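Local coordinates for protein fimbrial structural subunit (Actinomyces naeslundii, PDB 3QDH) that builds the shaft of Actinomyces type 2 fimbriae and acts as an adhesin in interactions with streptococci and host cells during oral biofilm development, at residues A[41-46]-A[140-145]; A[55-60]-A[81-86]. All blocks are in the same frame, centred on the assembly; numbering follows the deposited sequence.

Interaction 1 (A[41-46]-A[140-145]); sequences YKYFQL and EPPANP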
# COMPACT_ATOMS: atom_id res chain seq x y z
N TYR A 41 -0.65 -32.16 -3.13
CA TYR A 41 -1.23 -31.15 -2.23
C TYR A 41 -2.62 -31.53 -1.74
O TYR A 41 -3.50 -31.90 -2.53
CB TYR A 41 -1.32 -29.78 -2.91
CG TYR A 41 0.03 -29.16 -3.18
CD1 TYR A 41 0.81 -28.65 -2.14
CD2 TYR A 41 0.54 -29.11 -4.48
CE1 TYR A 41 2.07 -28.08 -2.40
CE2 TYR A 41 1.78 -28.54 -4.75
CZ TYR A 41 2.54 -28.04 -3.71
OH TYR A 41 3.77 -27.51 -3.99
N LYS A 42 -2.82 -31.42 -0.42
CA LYS A 42 -4.15 -31.45 0.17
C LYS A 42 -4.76 -30.08 -0.00
O LYS A 42 -5.97 -29.92 -0.21
CB LYS A 42 -4.07 -31.78 1.66
CG LYS A 42 -3.54 -33.17 2.02
CD LYS A 42 -3.50 -33.28 3.56
CE LYS A 42 -2.55 -34.33 4.04
NZ LYS A 42 -2.48 -34.34 5.54
N TYR A 43 -3.90 -29.06 0.09
CA TYR A 43 -4.32 -27.68 -0.12
C TYR A 43 -3.09 -26.79 -0.27
O TYR A 43 -1.98 -27.21 0.04
CB TYR A 43 -5.22 -27.18 1.05
CG TYR A 43 -4.62 -27.41 2.42
CD1 TYR A 43 -3.72 -26.50 2.97
CD2 TYR A 43 -4.97 -28.55 3.16
CE1 TYR A 43 -3.13 -26.76 4.24
CE2 TYR A 43 -4.41 -28.80 4.41
CZ TYR A 43 -3.50 -27.91 4.94
OH TYR A 43 -2.96 -28.17 6.18
N PHE A 44 -3.31 -25.58 -0.76
CA PHE A 44 -2.26 -24.57 -0.90
C PHE A 44 -2.94 -23.20 -0.87
O PHE A 44 -3.73 -22.87 -1.75
CB PHE A 44 -1.46 -24.79 -2.21
CG PHE A 44 -0.23 -23.91 -2.34
CD1 PHE A 44 1.04 -24.48 -2.43
CD2 PHE A 44 -0.36 -22.53 -2.38
CE1 PHE A 44 2.18 -23.66 -2.54
CE2 PHE A 44 0.78 -21.70 -2.49
CZ PHE A 44 2.04 -22.27 -2.58
N GLN A 45 -2.63 -22.39 0.15
CA GLN A 45 -3.30 -21.11 0.35
C GLN A 45 -2.30 -20.03 0.71
O GLN A 45 -1.44 -20.25 1.56
CB GLN A 45 -4.34 -21.24 1.47
CG GLN A 45 -5.16 -19.97 1.80
CD GLN A 45 -6.09 -20.19 2.98
OE1 GLN A 45 -7.28 -20.50 2.82
NE2 GLN A 45 -5.54 -20.06 4.18
N LEU A 46 -2.42 -18.86 0.07
CA LEU A 46 -1.71 -17.67 0.53
C LEU A 46 -2.67 -16.87 1.42
O LEU A 46 -3.83 -16.63 1.05
CB LEU A 46 -1.24 -16.82 -0.66
CG LEU A 46 -0.23 -17.45 -1.65
CD1 LEU A 46 -0.04 -16.53 -2.86
CD2 LEU A 46 1.11 -17.78 -0.99
N GLU A 140 -10.24 -28.38 2.84
CA GLU A 140 -10.25 -27.00 3.30
C GLU A 140 -9.03 -26.77 4.18
O GLU A 140 -8.78 -27.56 5.10
CB GLU A 140 -11.53 -26.68 4.08
CG GLU A 140 -11.62 -25.23 4.58
CD GLU A 140 -12.92 -24.92 5.33
OE1 GLU A 140 -13.61 -25.86 5.76
OE2 GLU A 140 -13.23 -23.72 5.48
N PRO A 141 -8.24 -25.72 3.89
CA PRO A 141 -7.10 -25.41 4.75
C PRO A 141 -7.57 -25.13 6.19
O PRO A 141 -8.67 -24.61 6.38
CB PRO A 141 -6.52 -24.13 4.14
CG PRO A 141 -7.07 -24.03 2.78
CD PRO A 141 -8.40 -24.74 2.80
N PRO A 142 -6.75 -25.47 7.19
CA PRO A 142 -7.18 -25.22 8.58
C PRO A 142 -7.28 -23.72 8.90
O PRO A 142 -6.50 -22.92 8.38
CB PRO A 142 -6.09 -25.88 9.43
CG PRO A 142 -4.90 -26.05 8.53
CD PRO A 142 -5.39 -26.05 7.11
N ALA A 143 -8.23 -23.35 9.75
CA ALA A 143 -8.42 -21.95 10.13
C ALA A 143 -7.26 -21.42 10.96
O ALA A 143 -6.88 -20.26 10.84
CB ALA A 143 -9.75 -21.77 10.89
N ASN A 144 -6.68 -22.29 11.79
CA ASN A 144 -5.65 -21.89 12.75
C ASN A 144 -4.47 -22.86 12.83
O ASN A 144 -4.21 -23.44 13.89
CB ASN A 144 -6.27 -21.71 14.15
CG ASN A 144 -7.38 -20.66 14.19
OD1 ASN A 144 -8.55 -20.98 14.42
ND2 ASN A 144 -7.01 -19.39 13.97
N PRO A 145 -3.72 -23.05 11.71
CA PRO A 145 -2.56 -23.94 11.78
C PRO A 145 -1.52 -23.39 12.75
O PRO A 145 -1.43 -22.17 12.91
CB PRO A 145 -2.00 -23.89 10.36
CG PRO A 145 -2.40 -22.55 9.86
CD PRO A 145 -3.78 -22.34 10.42

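Interaction 2 (A[55-60]-A[81-86]); sequences TAVTAT and QTVTVT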
# COMPACT_ATOMS: atom_id res chain seq x y z
N THR A 55 -8.55 -0.75 4.46
CA THR A 55 -9.95 -1.15 4.33
C THR A 55 -10.22 -1.75 2.95
O THR A 55 -9.40 -1.60 2.02
CB THR A 55 -10.89 0.05 4.62
OG1 THR A 55 -12.17 -0.45 5.05
CG2 THR A 55 -11.06 0.95 3.40
N ALA A 56 -11.37 -2.41 2.83
CA ALA A 56 -11.77 -3.10 1.60
C ALA A 56 -10.66 -4.03 1.11
O ALA A 56 -10.33 -4.06 -0.08
CB ALA A 56 -12.18 -2.09 0.51
N VAL A 57 -10.09 -4.80 2.04
CA VAL A 57 -8.91 -5.61 1.75
C VAL A 57 -9.24 -6.80 0.86
O VAL A 57 -10.31 -7.40 0.99
CB VAL A 57 -8.16 -6.05 3.03
CG1 VAL A 57 -7.70 -4.81 3.83
CG2 VAL A 57 -9.00 -6.96 3.91
N THR A 58 -8.32 -7.13 -0.04
CA THR A 58 -8.53 -8.19 -1.03
C THR A 58 -7.18 -8.59 -1.61
O THR A 58 -6.11 -8.15 -1.13
CB THR A 58 -9.55 -7.75 -2.15
OG1 THR A 58 -10.01 -8.90 -2.87
CG2 THR A 58 -8.93 -6.72 -3.10
N ALA A 59 -7.22 -9.45 -2.63
CA ALA A 59 -6.04 -9.83 -3.37
C ALA A 59 -6.36 -9.84 -4.86
O ALA A 59 -7.47 -10.20 -5.26
CB ALA A 59 -5.54 -11.20 -2.91
N THR A 60 -5.38 -9.43 -5.67
CA THR A 60 -5.49 -9.44 -7.14
C THR A 60 -4.22 -10.05 -7.75
O THR A 60 -3.28 -10.40 -7.03
CB THR A 60 -5.64 -8.02 -7.72
OG1 THR A 60 -4.46 -7.25 -7.42
CG2 THR A 60 -6.87 -7.32 -7.16
N GLN A 81 -10.29 -8.89 8.38
CA GLN A 81 -9.09 -8.32 7.75
C GLN A 81 -8.26 -9.39 7.03
O GLN A 81 -7.24 -9.08 6.40
CB GLN A 81 -8.22 -7.59 8.79
CG GLN A 81 -8.81 -6.25 9.26
CD GLN A 81 -8.86 -5.21 8.17
OE1 GLN A 81 -9.94 -4.90 7.66
NE2 GLN A 81 -7.71 -4.67 7.78
N THR A 82 -8.70 -10.65 7.10
CA THR A 82 -7.89 -11.76 6.58
C THR A 82 -8.28 -12.13 5.14
O THR A 82 -9.41 -12.55 4.87
CB THR A 82 -7.97 -12.99 7.52
OG1 THR A 82 -7.64 -12.59 8.86
CG2 THR A 82 -6.99 -14.08 7.07
N VAL A 83 -7.34 -11.94 4.22
CA VAL A 83 -7.54 -12.30 2.81
C VAL A 83 -6.89 -13.66 2.54
O VAL A 83 -5.79 -13.92 3.01
CB VAL A 83 -6.96 -11.22 1.88
CG1 VAL A 83 -7.26 -11.54 0.42
CG2 VAL A 83 -7.52 -9.85 2.26
N THR A 84 -7.58 -14.52 1.80
CA THR A 84 -7.03 -15.81 1.41
C THR A 84 -7.13 -16.01 -0.11
O THR A 84 -8.11 -15.57 -0.74
CB THR A 84 -7.70 -17.01 2.13
OG1 THR A 84 -9.11 -17.01 1.90
CG2 THR A 84 -7.42 -17.01 3.64
N VAL A 85 -6.10 -16.63 -0.66
CA VAL A 85 -6.08 -17.07 -2.06
C VAL A 85 -5.90 -18.58 -1.96
O VAL A 85 -4.84 -19.07 -1.58
CB VAL A 85 -4.90 -16.46 -2.85
CG1 VAL A 85 -4.89 -17.02 -4.31
CG2 VAL A 85 -4.97 -14.94 -2.82
N THR A 86 -6.97 -19.30 -2.27
CA THR A 86 -7.01 -20.72 -2.01
C THR A 86 -7.11 -21.41 -3.36
O THR A 86 -8.03 -21.15 -4.13
CB THR A 86 -8.23 -21.08 -1.11
OG1 THR A 86 -8.17 -20.32 0.10
CG2 THR A 86 -8.22 -22.56 -0.77

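Interaction 1 (A[41-46]-A[140-145])
Pro-141 lies against the flat of the Tyr-43 ring, and this CH-pi contact organises the interface. Its CA sits 3.9 Å from the centroid of the Tyr-43 ring and only 10° off the ring normal, which meets the geometry of a CH-pi interaction over the face. The first torsion of Tyr-43 makes this possible: CG stands between the backbone N and the carbonyl carbon (chi1 51°), laying the ring alongside the loop. The two side chains then slide past each other in opposite directions, with Pro-141 CB 3.9 Å from Tyr-43 CD1. Pro-142 meets the phenol end instead. Its CD comes within 3.4 Å of Tyr-43 CZ, approaching obliquely, and the two side chains cross at about a right angle.

Gln-45, two residues along and pointing the same way as Tyr-43, gives Pro-141 a second wall. Its chain leaves extended, CG anti to the backbone N (chi1 -179°), and runs across the proline ring at about a right angle; Gln-45 CB is 4.1 Å from Pro-141 CG. The proline is thus wedged between the Tyr-43 ring face and the side chain of Gln-45, with no hydrogen bond joining the two segments.

Polar fastening comes from Arg-47, whose guanidinium donates to the carbonyl oxygens of Pro-142 and Ala-143. The proline-rich loop between strands 118-131 and 154-165 is therefore laid back at the surface over strand 39-49; Pro-141 also touches Thr-86 of strand 82-87, Tyr-43 packs on Ile-126 and Asp-128 of strand 118-131, and Phe-44 points away from the loop onto helix 89-96.

Interaction 2 (A[55-60]-A[81-86])
Val-57 and Ala-59 meet Val-83 and Val-85 across the interior of a beta sandwich, the arrangement expected of the CnaA-type, DEv-IgG fold reported for this pilin. Two observations show that the strands face each other from different sheets: strand 57-60 pairs with 102-111 whereas strand 82-86 pairs with 39-49, and the CB bonds of all four residues turn toward the opposing segment. The lack of hydrogen bonds between the segments is consistent with this. Their axes run in nearly the same direction, 25° apart, and approach to 6.6 Å, a close spacing for facing strands.

The apolar contacts form a short row. Val-57 CG2 lies 3.6 Å from Val-83 CG2 where the two side chains cross obliquely. Ala-59 CB touches both Val-83 CG1 and Val-85 CG2, each at 3.8 Å. The small alanine side chain is consistent with the narrow gap between the strands.

A second group sets methyls against main chain. Val-83 holds CG1 anti to its own backbone N (chi1 -176°), so its two branches spread along the opposing strand: CG1 reaches Thr-58 C at 3.6 Å, while CG2 approaches Thr-58 N at 3.7 Å. Phe-107 of strand 102-111 also touches both Ala-59 and Val-83, continuing the buried core. The zinc ligands Asp-70, Asp-73 and Glu-90 all lie outside this contact, and the Val-85 side chain is about 13 Å from the zinc ion.

At the end of the row, polar and apolar groups meet. Gln-81, its chain bent at chi2 (-66°), gives NE2 to the carbonyl oxygens of Leu-50 and Leu-54, and that same NE2 lies 4.0 Å from Val-57 CG1.

The two interactions have centres about 15 Å apart and share one sheet, in which strands 39-49 and 82-87 are antiparallel neighbours. A probable hydrogen bond from Val-85 N to Leu-46 O, 2.8 Å, joins them directly. In sequence, 41-46 comes first, both segments of interaction 2 follow, and 140-145 comes last. Interaction 2 is part of the buried interior between facing sheets, whereas interaction 1 lies at the surface, on the loop between strands 118-131 and 154-165. One sheet thus contributes to the core of the N2-like domain and also has that loop packed against its surface.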